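Local coordinates for protein MmeI (Methylophilus methylotrophus, PDB 5HR4) that acts as a Type IIL restriction-modification enzyme, binding DNA and probably methylating adenine at N6 with S-adenosyl-L-methionine as methyl donor, at residues A[295-300]-A[572-577]; A[319-324]-A[367-372]; A[291-296]-A[313-318]; A[159-164]-A[285-290]. One frame throughout, in Å; residues are numbered along the deposited sequence.

Interaction 1 (A[295-300]-A[572-577]); sequences FGSLFQ and NEASGV. With SFG (sinefungin), chain H.
An Asx turn in the loop between strands 560-569 and 581-588 sets Ala574 and Asn572 against Ser297 and Gln300 of helix 292-301. The turn closes where Ala574 N donates to Asn572 OD1 over 3.0 Å, from above the carbonyl plane. Ala574 offers only its methyl, small enough to sit beside the helix, with CB 3.3 Å from Ser297 OG; that hydroxyl is bonded back to Ala293 O, one turn earlier. With its chain extended beyond CG, Gln300 brings its amide toward that of Asn572 from the opposite direction, OE1 to ND2 3.5 Å and the planes 46° apart. Both amides serve Tyr315: Gln300 OE1 accepts from its N, and Asn572 ND2 donates to its O. On another side of the helix, Phe299 holds CG anti to its backbone N (chi1 162°), carrying CZ to 3.1 Å from sinefungin O3', with the ring oblique to that hydroxyl. With an alanine here, the O3' side of the ribose would probably lose the phenyl CZ that packs there. The loop thus reaches the ligand indirectly, by holding Tyr315, whereas the helix lends Phe299 directly to the cofactor pocket of a Rossmann-like class I methyltransferase.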
# COMPACT_ATOMS: atom_id res chain seq x y z
N PHE A 295 -1.04 17.25 8.22
CA PHE A 295 -1.85 16.35 9.03
C PHE A 295 -1.29 14.94 9.01
O PHE A 295 -1.34 14.23 10.02
CB PHE A 295 -3.30 16.37 8.55
CG PHE A 295 -3.97 17.70 8.70
CD1 PHE A 295 -4.32 18.18 9.95
CD2 PHE A 295 -4.25 18.48 7.58
CE1 PHE A 295 -4.94 19.41 10.09
CE2 PHE A 295 -4.86 19.71 7.71
CZ PHE A 295 -5.21 20.18 8.95
N GLY A 296 -0.72 14.52 7.88
CA GLY A 296 -0.20 13.18 7.75
C GLY A 296 1.12 12.99 8.45
O GLY A 296 1.37 11.95 9.06
N SER A 297 1.99 14.00 8.37
CA SER A 297 3.29 13.91 9.02
C SER A 297 3.15 13.88 10.52
O SER A 297 3.89 13.17 11.21
CB SER A 297 4.17 15.08 8.60
OG SER A 297 4.44 14.99 7.22
N LEU A 298 2.21 14.68 11.05
CA LEU A 298 1.93 14.68 12.48
C LEU A 298 1.44 13.31 12.94
O LEU A 298 2.00 12.70 13.86
CB LEU A 298 0.88 15.74 12.78
CG LEU A 298 0.40 15.72 14.22
CD1 LEU A 298 1.55 16.01 15.14
CD2 LEU A 298 -0.72 16.75 14.37
N PHE A 299 0.37 12.83 12.30
CA PHE A 299 -0.12 11.48 12.50
C PHE A 299 1.02 10.46 12.51
O PHE A 299 1.10 9.61 13.40
CB PHE A 299 -1.15 11.20 11.40
CG PHE A 299 -1.47 9.76 11.16
CD1 PHE A 299 -1.60 8.86 12.21
CD2 PHE A 299 -1.70 9.31 9.87
CE1 PHE A 299 -1.90 7.53 11.98
CE2 PHE A 299 -2.01 7.97 9.63
CZ PHE A 299 -2.12 7.08 10.69
N GLN A 300 1.93 10.56 11.54
CA GLN A 300 2.97 9.54 11.42
C GLN A 300 4.06 9.67 12.48
O GLN A 300 4.64 8.66 12.89
CB GLN A 300 3.58 9.59 10.03
CG GLN A 300 2.73 8.96 8.94
CD GLN A 300 3.49 8.84 7.62
OE1 GLN A 300 2.91 8.71 6.53
NE2 GLN A 300 4.80 8.92 7.72
N ASN A 572 5.04 10.07 -0.54
CA ASN A 572 4.41 11.24 0.07
C ASN A 572 5.54 12.12 0.60
O ASN A 572 6.73 11.82 0.41
CB ASN A 572 3.38 10.86 1.14
CG ASN A 572 3.99 10.18 2.41
OD1 ASN A 572 5.13 10.45 2.83
ND2 ASN A 572 3.19 9.33 3.06
N GLU A 573 5.17 13.21 1.27
CA GLU A 573 6.15 14.23 1.62
C GLU A 573 6.59 14.15 3.07
O GLU A 573 7.01 15.16 3.64
CB GLU A 573 5.60 15.64 1.32
CG GLU A 573 5.27 15.92 -0.15
CD GLU A 573 3.78 15.79 -0.45
OE1 GLU A 573 3.08 15.04 0.27
OE2 GLU A 573 3.31 16.44 -1.41
N ALA A 574 6.51 12.98 3.69
CA ALA A 574 6.86 12.86 5.09
C ALA A 574 8.10 11.99 5.25
O ALA A 574 8.60 11.39 4.29
CB ALA A 574 5.70 12.29 5.91
N SER A 575 8.59 11.92 6.48
CA SER A 575 9.74 11.08 6.74
C SER A 575 9.39 9.63 6.41
O SER A 575 8.22 9.25 6.28
CB SER A 575 10.20 11.23 8.19
OG SER A 575 9.35 10.54 9.10
N GLY A 576 10.43 8.82 6.23
CA GLY A 576 10.29 7.38 6.15
C GLY A 576 9.26 6.87 5.17
O GLY A 576 8.39 6.08 5.56
N VAL A 577 9.33 7.28 3.91
CA VAL A 577 8.36 6.82 2.93
C VAL A 577 8.42 5.31 2.80
O VAL A 577 9.51 4.72 2.67
CB VAL A 577 8.62 7.49 1.57
CG1 VAL A 577 7.76 6.82 0.52
CG2 VAL A 577 8.34 8.97 1.68
N SFG H . -5.71 7.64 4.31
CA SFG H . -5.14 8.06 5.58
C SFG H . -4.43 9.38 5.33
O SFG H . -4.44 9.85 4.17
OXT SFG H . -3.86 10.00 6.26
CB SFG H . -4.14 7.02 6.08
CG SFG H . -4.85 5.68 6.15
CD SFG H . -3.77 4.65 6.38
NE SFG H . -3.18 4.35 5.09
C5' SFG H . -4.34 3.37 7.04
C4' SFG H . -5.12 3.63 8.37
O4' SFG H . -5.84 2.58 8.65
C3' SFG H . -4.21 3.78 9.61
O3' SFG H . -4.35 5.06 10.05
C2' SFG H . -4.72 2.74 10.65
O2' SFG H . -4.79 3.32 12.02
C1' SFG H . -5.92 2.46 10.25
N9 SFG H . -6.31 1.11 10.50
C8 SFG H . -5.56 0.01 10.42
N7 SFG H . -6.34 -1.04 10.68
C5 SFG H . -7.57 -0.59 10.92
C6 SFG H . -8.73 -1.25 11.24
N6 SFG H . -9.03 -2.64 11.43
N1 SFG H . -9.86 -0.58 11.44
C2 SFG H . -9.86 0.77 11.31
N3 SFG H . -8.71 1.42 11.00
C4 SFG H . -7.56 0.74 10.80

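Interaction 2 (A[319-324]-A[367-372]); sequences ANILKL and GNFLVI. With SFG (sinefungin), chain H.
Ile321 has CG1 anti to its carbonyl carbon (chi1 -59°) with CD1 extended beyond it, and Phe369 likewise holds CG anti to its own carbonyl carbon (chi1 -79°); these rotations lay the isoleucine chain across the phenyl face. CG1 of Ile321 makes a CH-pi contact 3.7 Å from the centroid of the Phe369 ring, while the other branch, CG2, reaches CD1 of the same ring. Beyond the ring, Ile321 CD1 runs on to Asn368, 3.6 Å from its CB. Leu324 CD1 comes to Phe369 CE1 at 3.8 Å, and Leu322 CD2 meets Ile372 CG2 at 4.0 Å. Branched aliphatic chains suit this place because their separate branches reach the ring face of Phe369 and Ile372. Helices 319-324 and 368-372 cross at -70°, their axes 10.0 Å apart. The second helix follows the glycine-rich loop after strand 359-361, the conserved motif of Rossmann-like methyltransferases that receives the cofactor's methionine part. Gly367 occupies the N-cap at a positive phi where a beta-carbon would press on the preceding carbonyl. Asn368 ND2 gives weak hydrogen bonds to both carboxylate oxygens of sinefungin, 3.3 Å to OXT and 3.4 Å to O, and the positive end of the helix dipole would probably stabilise that charge. The ligand's amino N lies at the edge of the Phe369 ring, in its plane, 3.6 Å from CD2.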
# COMPACT_ATOMS: atom_id res chain seq x y z
N ALA A 319 -1.81 14.13 -4.12
CA ALA A 319 -1.86 13.70 -5.51
C ALA A 319 -2.57 12.36 -5.66
O ALA A 319 -3.30 12.15 -6.63
CB ALA A 319 -0.46 13.61 -6.10
N ASN A 320 -2.37 11.45 -4.70
CA ASN A 320 -2.91 10.10 -4.85
C ASN A 320 -4.41 10.06 -4.55
O ASN A 320 -5.13 9.30 -5.21
CB ASN A 320 -2.13 9.14 -3.97
CG ASN A 320 -0.86 8.63 -4.66
OD1 ASN A 320 -0.77 8.61 -5.89
ND2 ASN A 320 0.11 8.21 -3.86
N ILE A 321 -4.87 10.89 -3.61
CA ILE A 321 -6.31 11.08 -3.39
C ILE A 321 -6.98 11.71 -4.62
O ILE A 321 -8.10 11.33 -5.00
CB ILE A 321 -6.53 11.93 -2.12
CG1 ILE A 321 -5.92 11.23 -0.91
CG2 ILE A 321 -8.01 12.18 -1.87
CD1 ILE A 321 -5.99 12.03 0.38
N LEU A 322 -6.33 12.68 -5.27
CA LEU A 322 -6.93 13.28 -6.46
C LEU A 322 -7.07 12.26 -7.60
O LEU A 322 -8.08 12.27 -8.30
CB LEU A 322 -6.14 14.51 -6.90
CG LEU A 322 -6.29 15.67 -5.89
CD1 LEU A 322 -5.26 16.81 -6.03
CD2 LEU A 322 -7.69 16.22 -5.99
N LYS A 323 -6.11 11.34 -7.77
CA LYS A 323 -6.31 10.31 -8.80
C LYS A 323 -7.48 9.40 -8.44
O LYS A 323 -7.99 8.69 -9.31
CB LYS A 323 -5.09 9.40 -9.01
CG LYS A 323 -3.76 9.91 -8.59
CD LYS A 323 -2.85 8.74 -8.29
CE LYS A 323 -1.54 8.84 -9.05
NZ LYS A 323 -0.65 7.72 -8.68
N LEU A 324 -7.87 9.37 -7.17
CA LEU A 324 -8.96 8.49 -6.77
C LEU A 324 -10.32 9.20 -6.77
O LEU A 324 -11.31 8.64 -7.26
CB LEU A 324 -8.65 7.89 -5.40
CG LEU A 324 -9.59 6.83 -4.85
CD1 LEU A 324 -8.80 6.04 -3.88
CD2 LEU A 324 -10.81 7.43 -4.14
N GLY A 367 -7.59 11.61 8.10
CA GLY A 367 -8.71 12.24 7.45
C GLY A 367 -8.44 12.90 6.11
O GLY A 367 -9.29 13.66 5.64
N ASN A 368 -7.32 12.60 5.46
CA ASN A 368 -6.94 13.36 4.27
C ASN A 368 -7.96 13.20 3.14
O ASN A 368 -8.38 14.20 2.55
CB ASN A 368 -5.54 12.95 3.83
CG ASN A 368 -4.47 13.66 4.62
OD1 ASN A 368 -4.65 14.82 4.97
ND2 ASN A 368 -3.37 12.98 4.93
N PHE A 369 -8.36 11.97 2.83
CA PHE A 369 -9.44 11.77 1.86
C PHE A 369 -10.65 12.64 2.16
O PHE A 369 -11.25 13.22 1.24
CB PHE A 369 -9.88 10.31 1.82
CG PHE A 369 -8.98 9.43 1.05
CD1 PHE A 369 -9.09 9.34 -0.32
CD2 PHE A 369 -8.03 8.67 1.69
CE1 PHE A 369 -8.23 8.52 -1.05
CE2 PHE A 369 -7.20 7.84 0.98
CZ PHE A 369 -7.29 7.77 -0.39
N LEU A 370 -11.05 12.72 3.43
CA LEU A 370 -12.19 13.58 3.76
C LEU A 370 -11.85 15.05 3.63
O LEU A 370 -12.72 15.85 3.27
CB LEU A 370 -12.69 13.28 5.17
CG LEU A 370 -13.11 11.82 5.30
CD1 LEU A 370 -13.49 11.46 6.73
CD2 LEU A 370 -14.24 11.49 4.34
N VAL A 371 -10.60 15.44 3.91
CA VAL A 371 -10.24 16.85 3.88
C VAL A 371 -10.14 17.34 2.44
O VAL A 371 -10.79 18.31 2.05
CB VAL A 371 -8.95 17.10 4.67
CG1 VAL A 371 -8.33 18.43 4.32
CG2 VAL A 371 -9.23 17.03 6.16
N ILE A 372 -9.35 16.63 1.61
CA ILE A 372 -9.28 16.98 0.19
C ILE A 372 -10.67 17.01 -0.44
O ILE A 372 -10.98 17.91 -1.23
CB ILE A 372 -8.36 16.01 -0.58
CG1 ILE A 372 -6.96 16.07 -0.01
CG2 ILE A 372 -8.29 16.40 -2.06
CD1 ILE A 372 -6.39 17.46 -0.16
N SFG H . -5.71 7.64 4.31
CA SFG H . -5.14 8.06 5.58
C SFG H . -4.43 9.38 5.33
O SFG H . -4.44 9.85 4.17
OXT SFG H . -3.86 10.00 6.26
CB SFG H . -4.14 7.02 6.08
CG SFG H . -4.85 5.68 6.15
CD SFG H . -3.77 4.65 6.38
NE SFG H . -3.18 4.35 5.09
C5' SFG H . -4.34 3.37 7.04
C4' SFG H . -5.12 3.63 8.37
O4' SFG H . -5.84 2.58 8.65
C3' SFG H . -4.21 3.78 9.61
O3' SFG H . -4.35 5.06 10.05
C2' SFG H . -4.72 2.74 10.65
O2' SFG H . -4.79 3.32 12.02
C1' SFG H . -5.92 2.46 10.25
N9 SFG H . -6.31 1.11 10.50
C8 SFG H . -5.56 0.01 10.42
N7 SFG H . -6.34 -1.04 10.68
C5 SFG H . -7.57 -0.59 10.92
C6 SFG H . -8.73 -1.25 11.24
N6 SFG H . -9.03 -2.64 11.43
N1 SFG H . -9.86 -0.58 11.44
C2 SFG H . -9.86 0.77 11.31
N3 SFG H . -8.71 1.42 11.00
C4 SFG H . -7.56 0.74 10.80

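Interaction 3 (A[291-296]-A[313-318]); sequences SPAIFG and AHYTSE. With SFG (sinefungin), chain H; nucleotides of chain B.
Thr316 N donates a hydrogen bond of 2.9 Å to the carboxylate oxygen O of sinefungin, nearly straight at 161°, while the preceding residue, Tyr315, turns its side chain onto helix 292-301. There Gly296 supplies the floor: its CA lies 3.5 Å from Tyr315 CB, and a beta-carbon in that place would collide with Tyr315 CG. Pro292 O stands over one face of the phenol, 4.1 Å from CE1, and the small Ala293 lets the ring's end come close, CB to OH 3.6 Å. The buried hydroxyl is satisfied by Glu573 N. The run from Ala313 to Ser317 is consistent with motif X of the N6-adenine methyltransferases, a segment that lies along the methionine part of the cofactor. Accordingly, His314 O accepts from sinefungin NE at 3.0 Å, and Thr316 OG1 takes a weak bond from the amino N while also being bonded to Asn481 ND2. With CG anti to its carbonyl carbon (chi1 -73°), His314 turns its imidazole obliquely to DA7 of chain B, ND1 3.5 Å from N9. The exocyclic N6 of that adenine sits 2.9 Å from sinefungin NE, consistent with DA7 being the base to be methylated. At the far end Glu318 reaches toward the proline ring, OE1 to Pro292 CG 4.2 Å, and its OE2 forms a salt bridge with Arg375.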
# COMPACT_ATOMS: atom_id res chain seq x y z
N SER A 291 -1.96 21.72 5.56
CA SER A 291 -2.41 20.87 4.47
C SER A 291 -2.29 19.39 4.83
O SER A 291 -1.63 19.04 5.82
CB SER A 291 -1.57 21.17 3.24
OG SER A 291 -0.24 21.41 3.66
N PRO A 292 -2.93 18.50 4.05
CA PRO A 292 -2.75 17.05 4.25
C PRO A 292 -1.35 16.61 4.64
O PRO A 292 -1.20 15.80 5.57
CB PRO A 292 -3.12 16.48 2.88
CG PRO A 292 -4.20 17.40 2.42
CD PRO A 292 -3.85 18.78 2.93
N ALA A 293 -0.34 17.12 3.93
CA ALA A 293 1.04 16.77 4.28
C ALA A 293 1.32 17.05 5.75
O ALA A 293 1.93 16.23 6.44
CB ALA A 293 2.03 17.52 3.38
N ILE A 294 0.85 18.19 6.26
CA ILE A 294 1.01 18.46 7.68
C ILE A 294 0.25 17.44 8.52
O ILE A 294 0.80 16.82 9.43
CB ILE A 294 0.58 19.89 8.03
CG1 ILE A 294 1.38 20.89 7.21
CG2 ILE A 294 0.79 20.12 9.53
CD1 ILE A 294 2.84 20.70 7.29
N PHE A 295 -1.04 17.25 8.22
CA PHE A 295 -1.85 16.35 9.03
C PHE A 295 -1.29 14.94 9.01
O PHE A 295 -1.34 14.23 10.02
CB PHE A 295 -3.30 16.37 8.55
CG PHE A 295 -3.97 17.70 8.70
CD1 PHE A 295 -4.32 18.18 9.95
CD2 PHE A 295 -4.25 18.48 7.58
CE1 PHE A 295 -4.94 19.41 10.09
CE2 PHE A 295 -4.86 19.71 7.71
CZ PHE A 295 -5.21 20.18 8.95
N GLY A 296 -0.72 14.52 7.88
CA GLY A 296 -0.20 13.18 7.75
C GLY A 296 1.12 12.99 8.45
O GLY A 296 1.37 11.95 9.06
N ALA A 313 0.18 2.68 8.87
CA ALA A 313 -0.10 4.10 9.16
C ALA A 313 0.68 5.04 8.24
O ALA A 313 1.59 5.78 8.64
CB ALA A 313 0.18 4.40 10.62
N HIS A 314 0.28 5.06 6.97
CA HIS A 314 0.97 5.83 5.96
C HIS A 314 -0.01 6.78 5.31
O HIS A 314 -1.00 6.34 4.73
CB HIS A 314 1.61 4.91 4.93
CG HIS A 314 2.81 4.21 5.47
ND1 HIS A 314 2.86 2.84 5.67
CD2 HIS A 314 3.99 4.69 5.92
CE1 HIS A 314 4.03 2.52 6.17
NE2 HIS A 314 4.74 3.62 6.33
N TYR A 315 0.23 8.08 5.46
CA TYR A 315 -0.74 9.05 4.99
C TYR A 315 -0.69 9.13 3.47
O TYR A 315 0.35 8.90 2.84
CB TYR A 315 -0.48 10.41 5.63
CG TYR A 315 0.33 11.38 4.80
CD1 TYR A 315 -0.28 12.12 3.79
CD2 TYR A 315 1.67 11.57 5.04
CE1 TYR A 315 0.44 13.01 3.02
CE2 TYR A 315 2.40 12.46 4.30
CZ TYR A 315 1.78 13.18 3.27
OH TYR A 315 2.50 14.08 2.48
N THR A 316 -1.83 9.47 2.88
CA THR A 316 -2.01 9.48 1.43
C THR A 316 -1.83 10.89 0.88
O THR A 316 -2.49 11.83 1.34
CB THR A 316 -3.37 8.92 1.04
OG1 THR A 316 -3.59 7.68 1.73
CG2 THR A 316 -3.42 8.66 -0.44
N SER A 317 -0.96 11.02 -0.11
CA SER A 317 -0.65 12.31 -0.74
C SER A 317 -1.90 12.98 -1.27
O SER A 317 -2.86 12.32 -1.69
CB SER A 317 0.35 12.12 -1.90
N GLU A 318 -1.88 14.32 -1.27
CA GLU A 318 -2.84 15.05 -2.09
C GLU A 318 -2.94 14.46 -3.50
O GLU A 318 -4.05 14.30 -4.02
CB GLU A 318 -2.45 16.53 -2.18
CG GLU A 318 -3.60 17.43 -2.66
CD GLU A 318 -3.40 18.92 -2.35
OE1 GLU A 318 -3.17 19.28 -1.17
OE2 GLU A 318 -3.48 19.73 -3.31
N SFG H . -5.71 7.64 4.31
CA SFG H . -5.14 8.06 5.58
C SFG H . -4.43 9.38 5.33
O SFG H . -4.44 9.85 4.17
OXT SFG H . -3.86 10.00 6.26
CB SFG H . -4.14 7.02 6.08
CG SFG H . -4.85 5.68 6.15
CD SFG H . -3.77 4.65 6.38
NE SFG H . -3.18 4.35 5.09
C5' SFG H . -4.34 3.37 7.04
C4' SFG H . -5.12 3.63 8.37
O4' SFG H . -5.84 2.58 8.65
C3' SFG H . -4.21 3.78 9.61
O3' SFG H . -4.35 5.06 10.05
C2' SFG H . -4.72 2.74 10.65
O2' SFG H . -4.79 3.32 12.02
C1' SFG H . -5.92 2.46 10.25
N9 SFG H . -6.31 1.11 10.50
C8 SFG H . -5.56 0.01 10.42
N7 SFG H . -6.34 -1.04 10.68
C5 SFG H . -7.57 -0.59 10.92
C6 SFG H . -8.73 -1.25 11.24
N6 SFG H . -9.03 -2.64 11.43
N1 SFG H . -9.86 -0.58 11.44
C2 SFG H . -9.86 0.77 11.31
N3 SFG H . -8.71 1.42 11.00
C4 SFG H . -7.56 0.74 10.80
P DA B 7 4.63 -5.84 4.24
OP1 DA B 7 5.13 -5.49 5.61
OP2 DA B 7 3.30 -6.47 4.10
O5' DA B 7 4.77 -4.55 3.33
C5' DA B 7 3.72 -3.71 3.10
C4' DA B 7 4.30 -2.36 2.82
O4' DA B 7 3.26 -1.42 2.55
C3' DA B 7 5.14 -1.78 3.95
O3' DA B 7 6.28 -1.20 3.37
C2' DA B 7 4.21 -0.73 4.57
C1' DA B 7 3.40 -0.28 3.37
N9 DA B 7 2.03 0.13 3.67
C8 DA B 7 1.16 -0.48 4.51
N7 DA B 7 -0.02 0.05 4.52
C5 DA B 7 0.06 1.07 3.58
C6 DA B 7 -0.89 2.01 3.09
N6 DA B 7 -2.15 2.09 3.53
N1 DA B 7 -0.48 2.88 2.15
C2 DA B 7 0.78 2.81 1.72
N3 DA B 7 1.75 1.96 2.09
C4 DA B 7 1.31 1.11 3.03

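Interaction 4 (A[159-164]-A[285-290]); sequences DPINIK and LDWSRI. With CA (calcium ion), chain G.
Ile161 CG2 lies over the face of the Trp287 indole, 3.7 Å from the centroid of the five-membered ring and 18° off its normal, a CH-pi contact. The rotation that points CG1 between the backbone N and the carbonyl carbon (chi1 47°) leaves CG2 for the ring. A beta-branched chain fits because both arms lie on the indole, CD1 being 3.9 Å from Trp287 CE3, while CG2 also meets Leu285 CB (3.5 Å) and CD1 also meets Ile290 CB (4.2 Å). Replacing Trp287 by a serine would probably strip Ile161 of its flat aromatic floor and leave Leu282 O without the NE1 donor. Outside this apolar patch the backbones join in a single parallel beta bridge at Pro160 and Asp286: Asp286 N donates to Asp159 O (2.9 Å), and Asp286 O accepts from Ile161 N (3.2 Å). Proline is tolerated between them because these bonds do not call on its nitrogen. The bridge ties the run leading into helix 163-178 to the run leading into helix 292-301, beside an oxygen-rich calcium site. Leu285 O binds the calcium ion at 2.2 Å, alongside Gln158 OE1, Asp201 OD2, Cys283 O and a water, while Asp201 also accepts from Trp287 N.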
# COMPACT_ATOMS: atom_id res chain seq x y z
N ASP A 159 7.30 32.48 9.63
CA ASP A 159 7.66 31.40 8.71
C ASP A 159 6.50 30.41 8.60
O ASP A 159 6.05 29.89 9.62
CB ASP A 159 8.91 30.65 9.18
CG ASP A 159 10.18 31.51 9.17
OD1 ASP A 159 10.17 32.61 8.57
OD2 ASP A 159 11.20 31.08 9.74
N PRO A 160 6.00 30.13 7.40
CA PRO A 160 4.95 29.11 7.28
C PRO A 160 5.46 27.74 7.68
O PRO A 160 6.64 27.42 7.52
CB PRO A 160 4.56 29.16 5.80
CG PRO A 160 5.63 29.93 5.13
CD PRO A 160 6.20 30.86 6.14
N ILE A 161 4.56 26.93 8.23
CA ILE A 161 4.95 25.62 8.75
C ILE A 161 5.33 24.70 7.60
O ILE A 161 4.82 24.82 6.48
CB ILE A 161 3.82 25.00 9.58
CG1 ILE A 161 2.50 25.11 8.83
CG2 ILE A 161 3.71 25.65 10.94
CD1 ILE A 161 1.66 23.89 8.97
N ASN A 162 6.21 23.75 7.88
CA ASN A 162 6.56 22.71 6.93
C ASN A 162 6.43 21.36 7.61
O ASN A 162 5.86 21.27 8.71
CB ASN A 162 7.98 22.93 6.39
CG ASN A 162 9.01 23.14 7.50
OD1 ASN A 162 8.96 22.50 8.56
ND2 ASN A 162 9.94 24.07 7.28
N ILE A 163 6.96 20.30 7.01
CA ILE A 163 6.96 19.01 7.68
C ILE A 163 7.72 19.04 9.00
O ILE A 163 7.34 18.35 9.95
CB ILE A 163 7.53 17.93 6.75
CG1 ILE A 163 6.80 17.96 5.42
CG2 ILE A 163 7.39 16.56 7.41
CD1 ILE A 163 5.34 17.70 5.59
N LYS A 164 8.78 19.84 9.11
CA LYS A 164 9.57 19.81 10.34
C LYS A 164 8.76 20.33 11.53
O LYS A 164 9.05 19.98 12.68
CB LYS A 164 10.87 20.60 10.19
N LEU A 285 5.50 30.01 14.21
CA LEU A 285 5.26 29.70 12.81
C LEU A 285 3.85 30.13 12.40
O LEU A 285 3.00 30.46 13.23
CB LEU A 285 5.46 28.21 12.55
CG LEU A 285 6.80 27.65 13.02
CD1 LEU A 285 6.88 26.15 12.76
CD2 LEU A 285 7.95 28.37 12.36
N ASP A 286 3.60 30.13 11.09
CA ASP A 286 2.30 30.48 10.54
C ASP A 286 1.58 29.19 10.19
O ASP A 286 1.99 28.47 9.27
CB ASP A 286 2.46 31.40 9.32
CG ASP A 286 1.14 31.97 8.83
OD1 ASP A 286 0.16 32.00 9.62
OD2 ASP A 286 1.07 32.42 7.66
N TRP A 287 0.51 28.88 10.92
CA TRP A 287 -0.27 27.68 10.68
C TRP A 287 -1.34 27.88 9.63
O TRP A 287 -2.11 26.95 9.36
CB TRP A 287 -0.87 27.18 12.00
CG TRP A 287 0.23 26.74 12.86
CD1 TRP A 287 1.09 27.53 13.53
CD2 TRP A 287 0.68 25.40 13.04
NE1 TRP A 287 2.04 26.78 14.16
CE2 TRP A 287 1.81 25.46 13.88
CE3 TRP A 287 0.23 24.15 12.60
CZ2 TRP A 287 2.49 24.31 14.30
CZ3 TRP A 287 0.90 23.02 13.01
CH2 TRP A 287 2.03 23.11 13.85
N SER A 288 -1.35 29.05 8.99
CA SER A 288 -2.47 29.45 8.15
C SER A 288 -2.69 28.48 7.00
O SER A 288 -3.84 28.13 6.69
CB SER A 288 -2.22 30.86 7.62
OG SER A 288 -3.45 31.39 7.19
N ARG A 289 -1.62 28.02 6.36
CA ARG A 289 -1.72 27.15 5.18
C ARG A 289 -1.33 25.73 5.59
O ARG A 289 -0.28 25.21 5.20
CB ARG A 289 -0.83 27.67 4.05
CG ARG A 289 -1.09 29.09 3.60
CD ARG A 289 -2.27 29.17 2.64
NE ARG A 289 -2.47 30.52 2.12
CZ ARG A 289 -3.60 30.96 1.58
NH1 ARG A 289 -4.65 30.15 1.48
NH2 ARG A 289 -3.69 32.21 1.15
N ILE A 290 -2.18 25.11 6.39
CA ILE A 290 -1.95 23.75 6.87
C ILE A 290 -2.64 22.80 5.91
O ILE A 290 -3.78 23.03 5.49
CB ILE A 290 -2.45 23.56 8.31
CG1 ILE A 290 -2.24 22.10 8.76
CG2 ILE A 290 -3.93 23.96 8.47
CD1 ILE A 290 -2.35 21.87 10.26
CA CA G . 1.84 31.82 14.57
O HOH W 1 1.48 33.32 16.42

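How the interactions relate
Interactions 1 and 3 share helix 292-301 and have centres about 6 Å apart; the two side-chain amides of interaction 1 hold the Tyr315 backbone of interaction 3. Interaction 2, centred about 9 Å from interaction 3, abuts it where Ile372 CD1 meets Pro292 CG at 3.4 Å. These three line part of the sinefungin pocket: interaction 1 at the ribose, interactions 2 and 3 at the amino-acid end, with interaction 3 also at the probable target adenine. Interaction 4 lies further out, the Ile290 side chain about 12 Å from sinefungin, yet packs behind helix 292-301 through Ile161 and Ile294, connecting the calcium site's surroundings to the pocket wall.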